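Hypothetical protein ST2348 (Sulfolobus tokodaii, PDB 2EF7) is of unknown function but carries a pair of CBS domains, modules that in many relatives bind adenosine nucleotides. Local coordinates at residues E3-Y9 / I80-I86; M10-S16 / L110-I114; I98-P102 / I113-R117. One frame throughout, in Å; residues are numbered along the deposited sequence.

Three contacts gather on the three-stranded sheet of the second CBS domain, whose strands run in the order 80-81, 100-104 and 110-115. Contact 3 lies within that domain, pairing its hairpin strands. Contacts 1 and 2 bring the N-terminal arm to it, residues 3-9 meeting 80-86 and residues 10-16 meeting 110-114, so that these two contacts cross along the chain. Their centres are about 13 Å apart, and the centre of contact 3 is about 12 Å from contact 1 and 10 Å from contact 2, with which it shares Ile113 and Ile114. The start of the chain is thus built into the second domain before it enters strand 16-18, tying the two CBS domains together.

Contact 1: residues E3-Y9 / I80-I86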
loop_
_atom_site.group_PDB
_atom_site.type_symbol
_atom_site.label_atom_id
_atom_site.label_comp_id
_atom_site.label_asym_id
_atom_site.label_seq_id
_atom_site.Cartn_x
_atom_site.Cartn_y
_atom_site.Cartn_z
ATOM N N GLU A 3 -13.596 -12.329 -15.810
ATOM C CA GLU A 3 -13.507 -11.057 -15.105
ATOM C C GLU A 3 -13.930 -11.207 -13.647
ATOM O O GLU A 3 -14.864 -11.937 -13.344
ATOM C CB GLU A 3 -14.411 -10.009 -15.774
ATOM C CG GLU A 3 -13.962 -9.558 -17.165
ATOM C CD GLU A 3 -14.973 -8.635 -17.836
ATOM O OE1 GLU A 3 -16.155 -9.035 -17.947
ATOM O OE2 GLU A 3 -14.589 -7.517 -18.251
ATOM N N GLU A 4 -13.227 -10.534 -12.746
ATOM C CA GLU A 4 -13.590 -10.549 -11.330
ATOM C C GLU A 4 -14.759 -9.570 -11.293
ATOM O O GLU A 4 -14.826 -8.685 -12.141
ATOM C CB GLU A 4 -12.454 -9.990 -10.473
ATOM C CG GLU A 4 -11.193 -10.812 -10.469
ATOM C CD GLU A 4 -11.294 -12.001 -9.548
ATOM O OE1 GLU A 4 -12.313 -12.721 -9.622
ATOM O OE2 GLU A 4 -10.354 -12.217 -8.754
ATOM N N ILE A 5 -15.677 -9.710 -10.340
ATOM C CA ILE A 5 -16.801 -8.779 -10.275
ATOM C C ILE A 5 -16.854 -8.015 -8.953
ATOM O O ILE A 5 -16.438 -8.523 -7.919
ATOM C CB ILE A 5 -18.162 -9.489 -10.514
ATOM C CG1 ILE A 5 -18.486 -10.434 -9.358
ATOM C CG2 ILE A 5 -18.120 -10.260 -11.834
ATOM C CD1 ILE A 5 -19.916 -10.977 -9.402
ATOM N N VAL A 6 -17.364 -6.789 -9.016
ATOM C CA VAL A 6 -17.494 -5.895 -7.861
ATOM C C VAL A 6 -17.954 -6.580 -6.573
ATOM O O VAL A 6 -17.341 -6.425 -5.519
ATOM C CB VAL A 6 -18.471 -4.738 -8.205
ATOM C CG1 VAL A 6 -18.749 -3.886 -6.977
ATOM C CG2 VAL A 6 -17.873 -3.886 -9.327
ATOM N N LYS A 7 -19.040 -7.335 -6.681
ATOM C CA LYS A 7 -19.635 -8.068 -5.570
ATOM C C LYS A 7 -18.619 -8.818 -4.695
ATOM O O LYS A 7 -18.725 -8.814 -3.468
ATOM C CB LYS A 7 -20.679 -9.045 -6.136
ATOM C CG LYS A 7 -21.475 -9.837 -5.113
ATOM C CD LYS A 7 -22.439 -10.788 -5.817
ATOM C CE LYS A 7 -23.266 -11.586 -4.822
ATOM N NZ LYS A 7 -24.162 -10.707 -4.021
ATOM N N GLU A 8 -17.626 -9.452 -5.316
ATOM C CA GLU A 8 -16.625 -10.211 -4.555
ATOM C C GLU A 8 -15.535 -9.373 -3.896
ATOM O O GLU A 8 -14.749 -9.897 -3.097
ATOM C CB GLU A 8 -15.956 -11.261 -5.453
ATOM C CG GLU A 8 -16.916 -12.350 -5.948
ATOM C CD GLU A 8 -17.656 -13.021 -4.797
ATOM O OE1 GLU A 8 -18.919 -12.942 -4.769
ATOM O OE2 GLU A 8 -16.979 -13.611 -3.915
ATOM N N TYR A 9 -15.475 -8.079 -4.207
ATOM C CA TYR A 9 -14.431 -7.238 -3.622
ATOM C C TYR A 9 -14.913 -6.015 -2.859
ATOM O O TYR A 9 -14.119 -5.323 -2.221
ATOM C CB TYR A 9 -13.449 -6.806 -4.714
ATOM C CG TYR A 9 -12.564 -7.937 -5.164
ATOM C CD1 TYR A 9 -11.340 -8.176 -4.541
ATOM C CD2 TYR A 9 -12.988 -8.825 -6.150
ATOM C CE1 TYR A 9 -10.565 -9.272 -4.880
ATOM C CE2 TYR A 9 -12.217 -9.931 -6.496
ATOM C CZ TYR A 9 -11.010 -10.146 -5.855
ATOM O OH TYR A 9 -10.245 -11.236 -6.187
ATOM N N ILE A 80 -22.229 1.881 -9.126
ATOM C CA ILE A 80 -21.849 0.754 -9.965
ATOM C C ILE A 80 -22.612 -0.484 -9.475
ATOM O O ILE A 80 -22.772 -0.685 -8.270
ATOM C CB ILE A 80 -20.327 0.482 -9.893
ATOM C CG1 ILE A 80 -19.933 -0.556 -10.947
ATOM C CG2 ILE A 80 -19.930 0.036 -8.492
ATOM C CD1 ILE A 80 -19.871 0.019 -12.362
ATOM N N ARG A 81 -23.104 -1.304 -10.402
ATOM C CA ARG A 81 -23.828 -2.517 -10.020
ATOM C C ARG A 81 -22.871 -3.565 -9.464
ATOM O O ARG A 81 -21.721 -3.653 -9.889
ATOM C CB ARG A 81 -24.582 -3.097 -11.219
ATOM C CG ARG A 81 -25.673 -2.195 -11.755
ATOM C CD ARG A 81 -26.595 -2.950 -12.692
ATOM N NE ARG A 81 -27.781 -2.165 -13.026
ATOM C CZ ARG A 81 -28.811 -2.626 -13.730
ATOM N NH1 ARG A 81 -28.806 -3.876 -14.180
ATOM N NH2 ARG A 81 -29.846 -1.835 -13.986
ATOM N N GLU A 82 -23.348 -4.365 -8.515
ATOM C CA GLU A 82 -22.514 -5.398 -7.905
ATOM C C GLU A 82 -22.133 -6.497 -8.890
ATOM O O GLU A 82 -21.127 -7.188 -8.702
ATOM C CB GLU A 82 -23.225 -6.016 -6.694
ATOM C CG GLU A 82 -24.636 -6.493 -6.976
ATOM C CD GLU A 82 -25.278 -7.164 -5.769
ATOM O OE1 GLU A 82 -24.727 -7.038 -4.656
ATOM O OE2 GLU A 82 -26.334 -7.809 -5.934
ATOM N N ASP A 83 -22.936 -6.659 -9.938
ATOM C CA ASP A 83 -22.644 -7.674 -10.948
ATOM C C ASP A 83 -21.627 -7.178 -11.965
ATOM O O ASP A 83 -21.236 -7.919 -12.850
ATOM C CB ASP A 83 -23.918 -8.102 -11.698
ATOM C CG ASP A 83 -24.818 -8.984 -10.860
ATOM O OD1 ASP A 83 -24.294 -9.729 -10.002
ATOM O OD2 ASP A 83 -26.049 -8.949 -11.074
ATOM N N SER A 84 -21.210 -5.920 -11.844
ATOM C CA SER A 84 -20.239 -5.343 -12.783
ATOM C C SER A 84 -18.840 -5.913 -12.648
ATOM O O SER A 84 -18.401 -6.272 -11.550
ATOM C CB SER A 84 -20.101 -3.835 -12.587
ATOM O OG SER A 84 -21.339 -3.169 -12.760
ATOM N N PRO A 85 -18.115 -5.994 -13.778
ATOM C CA PRO A 85 -16.746 -6.506 -13.754
ATOM C C PRO A 85 -15.913 -5.439 -13.035
ATOM O O PRO A 85 -16.250 -4.257 -13.064
ATOM C CB PRO A 85 -16.377 -6.600 -15.233
ATOM C CG PRO A 85 -17.703 -6.832 -15.906
ATOM C CD PRO A 85 -18.611 -5.874 -15.162
ATOM N N ILE A 86 -14.836 -5.867 -12.392
ATOM C CA ILE A 86 -13.947 -4.969 -11.666
ATOM C C ILE A 86 -13.524 -3.748 -12.481
ATOM O O ILE A 86 -13.589 -2.622 -12.005
ATOM C CB ILE A 86 -12.678 -5.731 -11.227
ATOM C CG1 ILE A 86 -13.066 -6.803 -10.209
ATOM C CG2 ILE A 86 -11.636 -4.766 -10.653
ATOM C CD1 ILE A 86 -13.651 -6.245 -8.933
#
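Glu3 crosses Pro85 obliquely, its carboxylate against CB and CG of the ring and OE1 3.4 Å from Pro85 CG, as the N-terminal arm begins its run along the second CBS domain. The arm follows the loop, including a type I turn from Arg81 to Ser84, that joins strand 80-81 to helix 86-96. At Glu4 the backbone O receives the N-H of Ile86 at 2.8 Å. Pro85 holds the N-cap position, so Ile86 N belongs to the first turn of the helix, where no helix carbonyl can serve it. CB of Glu4 also presses on Ile86 CG1, while its bent chain carries the carboxylate away to the Tyr9 hydroxyl, whose one proton has both Glu4 OE2 and Asp125 within reach.

Ile5 forms a single bridge with Pro85; the bonds on its two sides come from Ile86 N and Val6 N, so the proline's missing N-H is no loss here. Val6 N then bonds to Ser84 O at 2.8 Å, nearly in line with the carbonyl (174° at O). Ser84 N and OG both reach Arg81 O from the same face, fixing the turn. The compact branched side chain of Val6 suits the buried slot here, with CG2 3.9 Å from Ser84 CB and Val103 and Ala89 around it. Lys7 N meets a lone pair of Glu82 O in the carbonyl plane. Beyond it the two side chains run alongside each other, CG of Lys7 anti to its N (chi1 -176°), toward a long salt bridge. Finally, Tyr9 CD2 touches Ile86 CD1 at 3.9 Å.

Contact 2: residues M10-S16 / L110-I114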
loop_
_atom_site.group_PDB
_atom_site.type_symbol
_atom_site.label_atom_id
_atom_site.label_comp_id
_atom_site.label_asym_id
_atom_site.label_seq_id
_atom_site.Cartn_x
_atom_site.Cartn_y
_atom_site.Cartn_z
HETATM N N MSE A 10 -16.212 -5.750 -2.924
HETATM C CA MSE A 10 -16.790 -4.601 -2.244
HETATM C C MSE A 10 -16.878 -4.830 -0.741
HETATM O O MSE A 10 -16.928 -5.960 -0.270
HETATM C CB MSE A 10 -18.197 -4.331 -2.777
HETATM C CG MSE A 10 -19.209 -5.400 -2.382
HETATM SE SE MSE A 10 -20.972 -5.043 -3.060
HETATM C CE MSE A 10 -21.893 -6.636 -2.445
ATOM N N LYS A 11 -16.878 -3.741 0.010
ATOM C CA LYS A 11 -17.016 -3.822 1.448
ATOM C C LYS A 11 -18.523 -3.793 1.655
ATOM O O LYS A 11 -19.199 -2.877 1.187
ATOM C CB LYS A 11 -16.368 -2.610 2.110
ATOM C CG LYS A 11 -16.679 -2.446 3.582
ATOM C CD LYS A 11 -16.153 -1.107 4.077
ATOM C CE LYS A 11 -16.692 -0.761 5.458
ATOM N NZ LYS A 11 -16.236 0.591 5.908
ATOM N N THR A 12 -19.051 -4.806 2.324
ATOM C CA THR A 12 -20.480 -4.878 2.586
ATOM C C THR A 12 -20.791 -4.378 3.992
ATOM O O THR A 12 -19.899 -3.948 4.722
ATOM C CB THR A 12 -20.980 -6.316 2.459
ATOM O OG1 THR A 12 -20.241 -7.150 3.359
ATOM C CG2 THR A 12 -20.796 -6.818 1.033
ATOM N N GLN A 13 -22.062 -4.440 4.373
ATOM C CA GLN A 13 -22.471 -3.986 5.697
ATOM C C GLN A 13 -22.041 -2.535 5.916
ATOM O O GLN A 13 -21.490 -2.200 6.966
ATOM C CB GLN A 13 -21.828 -4.859 6.784
ATOM C CG GLN A 13 -21.918 -6.356 6.540
ATOM C CD GLN A 13 -23.347 -6.844 6.436
ATOM O OE1 GLN A 13 -24.135 -6.696 7.372
ATOM N NE2 GLN A 13 -23.691 -7.431 5.292
ATOM N N VAL A 14 -22.269 -1.677 4.927
ATOM C CA VAL A 14 -21.890 -0.275 5.076
ATOM C C VAL A 14 -23.007 0.432 5.825
ATOM O O VAL A 14 -24.130 -0.056 5.862
ATOM C CB VAL A 14 -21.675 0.399 3.711
ATOM C CG1 VAL A 14 -20.568 -0.320 2.958
ATOM C CG2 VAL A 14 -22.965 0.380 2.909
ATOM N N ILE A 15 -22.705 1.579 6.421
ATOM C CA ILE A 15 -23.710 2.310 7.170
ATOM C C ILE A 15 -24.304 3.438 6.352
ATOM O O ILE A 15 -23.574 4.212 5.727
ATOM C CB ILE A 15 -23.113 2.905 8.456
ATOM C CG1 ILE A 15 -22.519 1.784 9.313
ATOM C CG2 ILE A 15 -24.178 3.675 9.212
ATOM C CD1 ILE A 15 -23.530 0.738 9.748
ATOM N N SER A 16 -25.631 3.540 6.370
ATOM C CA SER A 16 -26.321 4.593 5.639
ATOM C C SER A 16 -27.348 5.285 6.520
ATOM O O SER A 16 -27.781 4.734 7.522
ATOM C CB SER A 16 -27.044 4.006 4.429
ATOM O OG SER A 16 -28.124 3.190 4.849
ATOM N N LEU A 110 -28.695 0.074 -2.238
ATOM C CA LEU A 110 -27.342 0.031 -1.693
ATOM C C LEU A 110 -26.966 -1.363 -1.181
ATOM O O LEU A 110 -27.730 -1.985 -0.439
ATOM C CB LEU A 110 -27.215 1.055 -0.561
ATOM C CG LEU A 110 -25.859 1.252 0.118
ATOM C CD1 LEU A 110 -24.802 1.715 -0.897
ATOM C CD2 LEU A 110 -26.025 2.291 1.222
ATOM N N LYS A 111 -25.793 -1.849 -1.594
ATOM C CA LYS A 111 -25.302 -3.170 -1.182
ATOM C C LYS A 111 -23.901 -3.109 -0.582
ATOM O O LYS A 111 -23.518 -3.979 0.196
ATOM C CB LYS A 111 -25.289 -4.139 -2.375
ATOM C CG LYS A 111 -26.668 -4.595 -2.846
ATOM C CD LYS A 111 -27.297 -5.533 -1.831
ATOM C CE LYS A 111 -28.766 -5.763 -2.120
ATOM N NZ LYS A 111 -29.381 -6.666 -1.107
ATOM N N GLY A 112 -23.129 -2.095 -0.958
ATOM C CA GLY A 112 -21.782 -1.965 -0.437
ATOM C C GLY A 112 -21.027 -0.778 -1.010
ATOM O O GLY A 112 -21.616 0.095 -1.657
ATOM N N ILE A 113 -19.717 -0.762 -0.771
ATOM C CA ILE A 113 -18.817 0.288 -1.238
ATOM C C ILE A 113 -17.559 -0.380 -1.783
ATOM O O ILE A 113 -17.012 -1.269 -1.132
ATOM C CB ILE A 113 -18.383 1.224 -0.072
ATOM C CG1 ILE A 113 -19.579 2.018 0.436
ATOM C CG2 ILE A 113 -17.272 2.163 -0.530
ATOM C CD1 ILE A 113 -20.215 2.884 -0.618
ATOM N N ILE A 114 -17.117 0.043 -2.969
ATOM C CA ILE A 114 -15.913 -0.502 -3.603
ATOM C C ILE A 114 -14.916 0.642 -3.778
ATOM O O ILE A 114 -15.291 1.734 -4.195
ATOM C CB ILE A 114 -16.224 -1.136 -5.006
ATOM C CG1 ILE A 114 -14.965 -1.786 -5.585
ATOM C CG2 ILE A 114 -16.718 -0.087 -5.985
ATOM C CD1 ILE A 114 -14.901 -3.269 -5.382
#
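Gly112 presses its bare CA to 3.2 Å from Lys11 O, in a place that no other residue type could easily fill. A beta carbon on it would fall about 2.6 Å from that same Lys11 O and also collide with Met10, and its almost fully stretched backbone (phi 178°) suits glycine. The strand is irregular here because Lys111 and Gly112 both face Val103, a classic beta bulge.

Just beyond the bulge, Lys11 and Ile113 make one antiparallel hydrogen-bonded pair. Lys11 N gives to Ile113 O at 2.7 Å and Ile113 N returns a bond to Lys11 O at 2.9 Å. Two apolar side chains close on the glycine from roughly opposite directions. Met10, selenomethionine in the crystal, has CG between its N and carbonyl carbon (chi1 69°) and then runs straight, so that SE passes 4.1 Å from Gly112 CA. Its flexible, polarisable chain can lie along a backbone that has no side chain of its own. CD1 of Ile114 comes to 3.7 Å from Met10 N.

Val14 comes from the other direction and uses both branches. CG1 meets Ile113 CG1 at 3.6 Å, the side chains at about a right angle, while CG2 rests 4.0 Å from Leu110 CD2. Cutting this residue back to an alanine here would probably open a gap between arm and strand, with Ile113 CG1 losing its methyl partner and Leu110 CD2 keeping only Ser16 among the arm's residues. Leu110 CD2 touches Ser16 at CB, where strand 16-18 of the first domain starts.

Leu110 and Ile113 continue onto Ile39 of strand 37-42. The edge strand of one sheet, the linking arm and a strand of the other thus come together, as expected for a tandem CBS pair, the Bateman module.

Contact 3: residues I98-P102 / I113-R117; sequences IRHLP and IISIR
Leu101 and Ile114 form the tight centre of this contact, an antiparallel hydrogen-bonded pair on the buried face of the hairpin. Leu101 N reaches Ile114 O at 2.9 Å, and Ile114 N returns to Leu101 O at 3.1 Å, its N-H nearly straight at 171°. In Ile114, CG2 takes the place between the backbone N and the carbonyl carbon (chi1 of CG1 -176°), which sets this methyl against Leu101 CB at 3.8 Å. Both side chains go on to meet Met93 of helix 86-96, the surroundings that large aliphatic residues suit.

The other face carries His100 with Ser115 and Pro102 with Ile113, both non-hydrogen-bonded pairs. Pro102 costs nothing there, since its nitrogen is not asked to pair with this strand, and CD1 of Ile113 packs 3.4 Å from its CA. CD2 of the imidazole lies equally close to Ser115 CB, and His100 ND1 hydrogen-bonds to Glu132 O of the second subunit.

Between the two segments the side chains touch more lightly at the strand's end. Ile116 N still holds Arg99 O at 3.0 Å, but Arg99 CB and Ile116 CG2 come no nearer than 4.2 Å, though Ile116 is buried against Leu90 of its own chain and Ile123 of the second subunit. The Arg99 guanidinium leads away from the hairpin to a long, weak ion pair with Glu132 of the second subunit.

Between these regions Ser115 closes the strand and starts helix 116-126. It is the N-cap, its OG accepting a weak bond from Arg117 N at 3.4 Å, while the carboxylate of Asp118 accepts from Ser115 N. Strand, hairpin turn, strand and closing helix complete the beta-alpha-beta-beta-alpha unit of a CBS domain, and Ser115 and Asp118 match the S/T-x-x-D signature that contacts nucleotide in some relatives.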
loop_
_atom_site.group_PDB
_atom_site.type_symbol
_atom_site.label_atom_id
_atom_site.label_comp_id
_atom_site.label_asym_id
_atom_site.label_seq_id
_atom_site.Cartn_x
_atom_site.Cartn_y
_atom_site.Cartn_z
ATOM N N ILE A 98 -12.703 9.709 -8.815
ATOM C CA ILE A 98 -13.056 9.382 -7.435
ATOM C C ILE A 98 -12.516 8.014 -7.014
ATOM O O ILE A 98 -12.395 7.102 -7.833
ATOM C CB ILE A 98 -14.586 9.438 -7.213
ATOM C CG1 ILE A 98 -15.302 8.580 -8.260
ATOM C CG2 ILE A 98 -15.068 10.886 -7.271
ATOM C CD1 ILE A 98 -16.816 8.617 -8.138
ATOM N N ARG A 99 -12.204 7.887 -5.726
ATOM C CA ARG A 99 -11.629 6.678 -5.142
ATOM C C ARG A 99 -12.612 5.665 -4.574
ATOM O O ARG A 99 -12.234 4.530 -4.303
ATOM C CB ARG A 99 -10.634 7.072 -4.044
ATOM C CG ARG A 99 -9.512 7.961 -4.559
ATOM C CD ARG A 99 -8.657 8.570 -3.455
ATOM N NE ARG A 99 -7.722 9.542 -4.020
ATOM C CZ ARG A 99 -6.873 10.284 -3.313
ATOM N NH1 ARG A 99 -6.831 10.173 -1.992
ATOM N NH2 ARG A 99 -6.068 11.142 -3.932
ATOM N N HIS A 100 -13.864 6.062 -4.380
ATOM C CA HIS A 100 -14.858 5.149 -3.827
ATOM C C HIS A 100 -16.163 5.236 -4.605
ATOM O O HIS A 100 -16.506 6.293 -5.147
ATOM C CB HIS A 100 -15.140 5.468 -2.351
ATOM C CG HIS A 100 -13.917 5.485 -1.489
ATOM N ND1 HIS A 100 -13.097 6.587 -1.385
ATOM C CD2 HIS A 100 -13.357 4.525 -0.717
ATOM C CE1 HIS A 100 -12.083 6.303 -0.587
ATOM N NE2 HIS A 100 -12.217 5.058 -0.169
ATOM N N LEU A 101 -16.888 4.125 -4.655
ATOM C CA LEU A 101 -18.157 4.077 -5.366
ATOM C C LEU A 101 -19.207 3.260 -4.641
ATOM O O LEU A 101 -18.954 2.126 -4.255
ATOM C CB LEU A 101 -17.977 3.459 -6.756
ATOM C CG LEU A 101 -17.521 4.314 -7.928
ATOM C CD1 LEU A 101 -17.359 3.426 -9.153
ATOM C CD2 LEU A 101 -18.544 5.401 -8.183
ATOM N N PRO A 102 -20.397 3.836 -4.425
ATOM C CA PRO A 102 -21.446 3.071 -3.750
ATOM C C PRO A 102 -21.798 1.943 -4.727
ATOM O O PRO A 102 -21.750 2.142 -5.946
ATOM C CB PRO A 102 -22.584 4.077 -3.640
ATOM C CG PRO A 102 -21.876 5.372 -3.530
ATOM C CD PRO A 102 -20.778 5.253 -4.548
ATOM N N ILE A 113 -19.717 -0.762 -0.771
ATOM C CA ILE A 113 -18.817 0.288 -1.238
ATOM C C ILE A 113 -17.559 -0.380 -1.783
ATOM O O ILE A 113 -17.012 -1.269 -1.132
ATOM C CB ILE A 113 -18.383 1.224 -0.072
ATOM C CG1 ILE A 113 -19.579 2.018 0.436
ATOM C CG2 ILE A 113 -17.272 2.163 -0.530
ATOM C CD1 ILE A 113 -20.215 2.884 -0.618
ATOM N N ILE A 114 -17.117 0.043 -2.969
ATOM C CA ILE A 114 -15.913 -0.502 -3.603
ATOM C C ILE A 114 -14.916 0.642 -3.778
ATOM O O ILE A 114 -15.291 1.734 -4.195
ATOM C CB ILE A 114 -16.224 -1.136 -5.006
ATOM C CG1 ILE A 114 -14.965 -1.786 -5.585
ATOM C CG2 ILE A 114 -16.718 -0.087 -5.985
ATOM C CD1 ILE A 114 -14.901 -3.269 -5.382
ATOM N N SER A 115 -13.650 0.397 -3.457
ATOM C CA SER A 115 -12.636 1.440 -3.574
ATOM C C SER A 115 -11.530 1.054 -4.543
ATOM O O SER A 115 -11.361 -0.115 -4.887
ATOM C CB SER A 115 -12.013 1.728 -2.208
ATOM O OG SER A 115 -11.117 0.690 -1.852
ATOM N N ILE A 116 -10.768 2.053 -4.965
ATOM C CA ILE A 116 -9.673 1.840 -5.891
ATOM C C ILE A 116 -8.693 0.799 -5.342
ATOM O O ILE A 116 -8.074 0.060 -6.107
ATOM C CB ILE A 116 -8.926 3.166 -6.171
ATOM C CG1 ILE A 116 -7.905 2.957 -7.289
ATOM C CG2 ILE A 116 -8.268 3.679 -4.895
ATOM C CD1 ILE A 116 -8.538 2.600 -8.619
ATOM N N ARG A 117 -8.553 0.733 -4.021
ATOM C CA ARG A 117 -7.650 -0.246 -3.423
ATOM C C ARG A 117 -8.219 -1.647 -3.575
ATOM O O ARG A 117 -7.465 -2.621 -3.682
ATOM C CB ARG A 117 -7.410 0.045 -1.939
ATOM C CG ARG A 117 -6.688 1.353 -1.657
ATOM C CD ARG A 117 -5.449 1.519 -2.531
ATOM N NE ARG A 117 -4.669 2.696 -2.149
ATOM C CZ ARG A 117 -3.808 3.321 -2.948
ATOM N NH1 ARG A 117 -3.613 2.892 -4.188
ATOM N NH2 ARG A 117 -3.137 4.377 -2.504
#